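Long-range contact in sporozoite-specific SAG protein (Toxoplasma gondii, PDB 2WNK), which is a SAG2-related surface antigen of the sporozoite stage, built from two SRS domains and probably displayed on the parasite membrane: residues A[93-98]-A[122-127]. Residues are numbered along the deposited sequence; the frame is centred on the assembly and turned at random.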
loop_
_atom_site.group_PDB
_atom_site.type_symbol
_atom_site.label_atom_id
_atom_site.label_comp_id
_atom_site.label_asym_id
_atom_site.label_seq_id
_atom_site.Cartn_x
_atom_site.Cartn_y
_atom_site.Cartn_z
ATOM N N GLU A 93 -6.188 -9.144 -5.120
ATOM C CA GLU A 93 -5.447 -9.550 -3.927
ATOM C C GLU A 93 -4.928 -10.969 -4.091
ATOM O O GLU A 93 -5.669 -11.868 -4.542
ATOM C CB GLU A 93 -6.394 -9.490 -2.731
ATOM C CG GLU A 93 -5.981 -10.260 -1.523
ATOM C CD GLU A 93 -6.764 -9.870 -0.292
ATOM O OE1 GLU A 93 -7.064 -8.672 -0.135
ATOM O OE2 GLU A 93 -7.092 -10.755 0.528
ATOM N N THR A 94 -3.671 -11.187 -3.721
ATOM C CA THR A 94 -3.162 -12.538 -3.784
ATOM C C THR A 94 -2.096 -12.784 -2.739
ATOM O O THR A 94 -1.704 -11.873 -1.975
ATOM C CB THR A 94 -2.646 -12.833 -5.184
ATOM O OG1 THR A 94 -2.372 -14.244 -5.297
ATOM C CG2 THR A 94 -1.445 -11.986 -5.472
ATOM N N SER A 95 -1.632 -14.026 -2.699
ATOM C CA SER A 95 -0.707 -14.446 -1.657
ATOM C C SER A 95 0.518 -15.099 -2.288
ATOM O O SER A 95 0.406 -15.897 -3.226
ATOM C CB SER A 95 -1.364 -15.462 -0.727
ATOM O OG SER A 95 -2.266 -14.852 0.181
ATOM N N VAL A 96 1.697 -14.766 -1.778
ATOM C CA VAL A 96 2.883 -15.543 -2.068
ATOM C C VAL A 96 3.462 -16.138 -0.771
ATOM O O VAL A 96 3.240 -15.618 0.312
ATOM C CB VAL A 96 3.972 -14.774 -2.852
ATOM C CG1 VAL A 96 3.397 -14.301 -4.228
ATOM C CG2 VAL A 96 4.495 -13.575 -2.076
ATOM N N PHE A 97 4.230 -17.198 -0.917
ATOM C CA PHE A 97 4.771 -17.936 0.228
ATOM C C PHE A 97 6.214 -18.258 0.026
ATOM O O PHE A 97 6.690 -18.454 -1.121
ATOM C CB PHE A 97 4.019 -19.276 0.404
ATOM C CG PHE A 97 2.556 -19.136 0.643
ATOM C CD1 PHE A 97 2.087 -19.035 1.938
ATOM C CD2 PHE A 97 1.655 -19.076 -0.419
ATOM C CE1 PHE A 97 0.728 -18.921 2.180
ATOM C CE2 PHE A 97 0.296 -18.971 -0.180
ATOM C CZ PHE A 97 -0.160 -18.889 1.105
ATOM N N PHE A 98 6.938 -18.348 1.164
ATOM C CA PHE A 98 8.256 -18.940 1.160
ATOM C C PHE A 98 8.407 -19.896 2.330
ATOM O O PHE A 98 7.597 -19.852 3.286
ATOM C CB PHE A 98 9.320 -17.834 1.333
ATOM C CG PHE A 98 9.220 -16.760 0.280
ATOM C CD1 PHE A 98 9.788 -16.967 -0.981
ATOM C CD2 PHE A 98 8.522 -15.582 0.536
ATOM C CE1 PHE A 98 9.718 -16.010 -1.983
ATOM C CE2 PHE A 98 8.423 -14.609 -0.465
ATOM C CZ PHE A 98 9.019 -14.830 -1.727
ATOM N N GLY A 122 7.356 -20.909 7.846
ATOM C CA GLY A 122 6.699 -20.415 6.635
ATOM C C GLY A 122 6.556 -18.891 6.694
ATOM O O GLY A 122 6.412 -18.308 7.773
ATOM N N VAL A 123 6.653 -18.265 5.529
ATOM C CA VAL A 123 6.474 -16.826 5.372
ATOM C C VAL A 123 5.354 -16.620 4.385
ATOM O O VAL A 123 5.431 -17.125 3.255
ATOM C CB VAL A 123 7.719 -16.196 4.781
ATOM C CG1 VAL A 123 7.460 -14.689 4.480
ATOM C CG2 VAL A 123 8.866 -16.335 5.761
ATOM N N HIS A 124 4.288 -15.962 4.831
ATOM C CA HIS A 124 3.130 -15.722 3.991
ATOM C C HIS A 124 3.050 -14.210 3.762
ATOM O O HIS A 124 2.965 -13.447 4.741
ATOM C CB HIS A 124 1.880 -16.177 4.697
ATOM C CG HIS A 124 0.626 -15.790 3.981
ATOM N ND1 HIS A 124 -0.484 -15.317 4.640
ATOM C CD2 HIS A 124 0.327 -15.750 2.660
ATOM C CE1 HIS A 124 -1.429 -15.029 3.760
ATOM N NE2 HIS A 124 -0.963 -15.286 2.551
ATOM N N ILE A 125 3.082 -13.794 2.502
ATOM C CA ILE A 125 2.941 -12.373 2.190
ATOM C C ILE A 125 1.635 -12.188 1.432
ATOM O O ILE A 125 1.462 -12.753 0.338
ATOM C CB ILE A 125 4.118 -11.818 1.384
ATOM C CG1 ILE A 125 5.441 -12.025 2.154
ATOM C CG2 ILE A 125 3.845 -10.337 1.078
ATOM C CD1 ILE A 125 6.720 -11.793 1.320
ATOM N N LEU A 126 0.719 -11.448 2.051
ATOM C CA LEU A 126 -0.565 -11.086 1.441
ATOM C C LEU A 126 -0.416 -9.743 0.715
ATOM O O LEU A 126 -0.040 -8.747 1.320
ATOM C CB LEU A 126 -1.650 -10.978 2.507
ATOM C CG LEU A 126 -3.020 -10.640 1.885
ATOM C CD1 LEU A 126 -3.473 -11.734 0.959
ATOM C CD2 LEU A 126 -4.098 -10.306 2.915
ATOM N N VAL A 127 -0.687 -9.722 -0.580
ATOM C CA VAL A 127 -0.546 -8.497 -1.347
ATOM C C VAL A 127 -1.952 -7.997 -1.725
ATOM O O VAL A 127 -2.730 -8.707 -2.370
ATOM C CB VAL A 127 0.314 -8.723 -2.591
ATOM C CG1 VAL A 127 0.484 -7.426 -3.358
ATOM C CG2 VAL A 127 1.697 -9.286 -2.194
#
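V96 and F98 pair with I125 and V123 where strands 94-101 and 121-127 run antiparallel at the centre of one sheet in the β-sandwich of the first SRS domain, strand 121-127 being flanked beyond by strand 12-17. Six backbone hydrogen bonds join T94, V96 and F98 to V127, I125 and V123; I125 N reaches V96 O at 2.9 Å and 173°. On the tightly packed face V96, F98, V123, I125 and V127 are buried and apolar, while T94 at its end is partly exposed. Branched V96 lays CG2 against I125 CB at 3.9 Å, and the long I125 side chain carries CD1 to the edge of the F98 ring, 3.7 Å from CE2. F26 of strand 22-28 meets the F98 ring and also touches V123 and I125.

The other face, with S95, F97, H124 and L126, is partly exposed and tolerates polar groups. The F97 and H124 rings are nearly parallel, planes at 16°, but slid so far that they scarcely overlap; F97 CE1 lies 3.2 Å from H124 CD2. At the outer end, E93 lays CG and OE2 over L126, both 3.8 Å from L126 CD1. H124 leans across to strand 94-101 because its CG stands opposite the backbone N (chi1 172°); there small S95 meets the imidazole edge, S95 OG and H124 NE2 hydrogen-bonding at 2.7 Å.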